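Local coordinates for probable transcriptional regulator PhnF (Escherichia coli, PDB 2FA1), which is probably a GntR/HutC-family transcriptional regulator, encoded in an operon for alkylphosphonate uptake and C-P lyase and represented here by its C-terminal effector-binding domain, at residues A[75-80]-A[92-97]. Sequence-based numbering, arbitrary orientation.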
loop_
_atom_site.group_PDB
_atom_site.type_symbol
_atom_site.label_atom_id
_atom_site.label_comp_id
_atom_site.label_asym_id
_atom_site.label_seq_id
_atom_site.Cartn_x
_atom_site.Cartn_y
_atom_site.Cartn_z
ATOM N N TRP A 75 -2.453 -17.629 24.748
ATOM C CA TRP A 75 -1.388 -18.559 24.536
ATOM C C TRP A 75 -1.797 -20.041 24.325
ATOM O O TRP A 75 -1.171 -20.699 23.491
ATOM C CB TRP A 75 -0.334 -18.306 25.659
ATOM C CG TRP A 75 0.886 -19.141 25.585
ATOM C CD1 TRP A 75 1.369 -19.951 26.573
ATOM C CD2 TRP A 75 1.813 -19.238 24.481
ATOM N NE1 TRP A 75 2.552 -20.592 26.165
ATOM C CE2 TRP A 75 2.843 -20.150 24.880
ATOM C CE3 TRP A 75 1.856 -18.658 23.183
ATOM C CZ2 TRP A 75 3.917 -20.469 24.030
ATOM C CZ3 TRP A 75 2.940 -18.971 22.313
ATOM C CH2 TRP A 75 3.959 -19.880 22.746
ATOM N N PRO A 76 -2.769 -20.583 25.114
ATOM C CA PRO A 76 -3.216 -21.967 24.853
ATOM C C PRO A 76 -3.640 -22.176 23.366
ATOM O O PRO A 76 -3.332 -23.219 22.759
ATOM C CB PRO A 76 -4.434 -22.116 25.827
ATOM C CG PRO A 76 -3.947 -21.261 27.009
ATOM C CD PRO A 76 -3.503 -20.024 26.290
ATOM N N THR A 77 -4.219 -21.114 22.779
ATOM C CA THR A 77 -4.668 -21.232 21.409
ATOM C C THR A 77 -3.539 -21.038 20.447
ATOM O O THR A 77 -3.297 -21.862 19.559
ATOM C CB THR A 77 -5.772 -20.212 21.149
ATOM O OG1 THR A 77 -6.910 -20.566 21.946
ATOM C CG2 THR A 77 -6.189 -20.167 19.587
ATOM N N LEU A 78 -2.840 -19.907 20.580
ATOM C CA LEU A 78 -1.834 -19.538 19.560
ATOM C C LEU A 78 -0.633 -20.487 19.489
ATOM O O LEU A 78 0.013 -20.668 18.416
ATOM C CB LEU A 78 -1.426 -18.072 19.751
ATOM C CG LEU A 78 -2.524 -17.088 19.451
ATOM C CD1 LEU A 78 -2.038 -15.693 19.804
ATOM C CD2 LEU A 78 -3.099 -17.163 17.959
ATOM N N GLN A 79 -0.211 -21.021 20.655
ATOM C CA GLN A 79 0.908 -21.967 20.597
ATOM C C GLN A 79 0.588 -23.202 19.760
ATOM O O GLN A 79 1.507 -23.806 19.266
ATOM C CB GLN A 79 1.320 -22.392 21.994
ATOM C CG GLN A 79 0.374 -23.414 22.626
ATOM C CD GLN A 79 0.693 -23.624 24.136
ATOM O OE1 GLN A 79 0.364 -22.789 25.018
ATOM N NE2 GLN A 79 1.248 -24.802 24.433
ATOM N N ARG A 80 -0.711 -23.490 19.542
ATOM C CA ARG A 80 -1.170 -24.635 18.757
ATOM C C ARG A 80 -1.329 -24.344 17.297
ATOM O O ARG A 80 -1.623 -25.300 16.500
ATOM C CB ARG A 80 -2.471 -25.167 19.382
ATOM C CG ARG A 80 -2.223 -25.738 20.822
ATOM C CD ARG A 80 -3.539 -26.284 21.558
ATOM N NE ARG A 80 -3.139 -27.215 22.683
ATOM C CZ ARG A 80 -2.694 -26.842 23.904
ATOM N NH1 ARG A 80 -2.598 -25.567 24.284
ATOM N NH2 ARG A 80 -2.320 -27.793 24.787
ATOM N N GLU A 92 -11.698 -19.581 14.367
ATOM C CA GLU A 92 -12.312 -20.930 14.531
ATOM C C GLU A 92 -12.161 -21.432 15.955
ATOM O O GLU A 92 -13.062 -22.126 16.497
ATOM C CB GLU A 92 -11.664 -21.916 13.628
ATOM C CG GLU A 92 -12.036 -21.620 12.141
ATOM C CD GLU A 92 -11.311 -22.549 11.198
ATOM O OE1 GLU A 92 -11.474 -23.784 11.387
ATOM O OE2 GLU A 92 -10.580 -22.066 10.270
ATOM N N GLN A 93 -11.020 -21.138 16.569
ATOM C CA GLN A 93 -10.774 -21.613 17.903
ATOM C C GLN A 93 -11.425 -20.783 19.010
ATOM O O GLN A 93 -11.735 -21.401 20.087
ATOM C CB GLN A 93 -9.206 -21.645 18.206
ATOM C CG GLN A 93 -8.385 -22.631 17.378
ATOM C CD GLN A 93 -8.742 -24.073 17.716
ATOM O OE1 GLN A 93 -9.161 -24.803 16.833
ATOM N NE2 GLN A 93 -8.623 -24.459 18.973
ATOM N N THR A 94 -11.641 -19.450 18.820
ATOM C CA THR A 94 -12.005 -18.627 19.979
ATOM C C THR A 94 -13.182 -17.740 19.672
ATOM O O THR A 94 -13.725 -17.107 20.583
ATOM C CB THR A 94 -10.883 -17.575 20.360
ATOM O OG1 THR A 94 -10.697 -16.661 19.257
ATOM C CG2 THR A 94 -9.527 -18.277 20.658
ATOM N N GLY A 95 -13.529 -17.646 18.377
ATOM C CA GLY A 95 -14.637 -16.730 17.950
ATOM C C GLY A 95 -14.176 -15.286 17.686
ATOM O O GLY A 95 -14.967 -14.452 17.249
ATOM N N ILE A 96 -12.933 -14.992 18.015
ATOM C CA ILE A 96 -12.374 -13.603 17.885
ATOM C C ILE A 96 -12.113 -13.312 16.415
ATOM O O ILE A 96 -11.384 -14.047 15.764
ATOM C CB ILE A 96 -11.098 -13.426 18.667
ATOM C CG1 ILE A 96 -11.362 -13.478 20.163
ATOM C CG2 ILE A 96 -10.572 -12.029 18.498
ATOM C CD1 ILE A 96 -10.110 -13.768 20.943
ATOM N N ALA A 97 -12.702 -12.231 15.885
ATOM C CA ALA A 97 -12.449 -11.890 14.440
ATOM C C ALA A 97 -11.872 -10.493 14.568
ATOM O O ALA A 97 -12.465 -9.569 15.126
ATOM C CB ALA A 97 -13.716 -11.944 13.557
#
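A single side chain, Thr-77, makes all the close contacts from 75-80, touching two consecutive residues, Gln-93 and Thr-94, without a hydrogen bond to either. Its methyl CG2 stands anti to the backbone N and meets the aliphatic base of Gln-93, with CG2 3.6 Å from Gln-93 CB; the two side chains run past each other in opposite directions. The other branch faces the methyl of Thr-94, Thr-77 OG1 lying 3.7 Å from Thr-94 CG2.

The Thr-94 hydroxyl is engaged on its own side of the contact. With chi1 at 62°, OG1 sits between the backbone N and the carbonyl carbon, where it accepts from Ile-96 N at 3.1 Å, an ST turn, and also bonds to Leu-90 O. This turn spans Gly-95, which has positive phi.

Thr-77 also touches Phe-89, while Leu-78 packs on Leu-86 and Ile-49, so helix 75-78 touches both helix 86-94 and the antiparallel sheet of the UTRA domain. Within 75-80, Arg-80 NH1 bonds to Pro-76 O at 2.9 Å. Across 75-80 and 92-97 the surface join is small, 109 Å², and rests on van der Waals contact, with no polar bond crossing between the two segments.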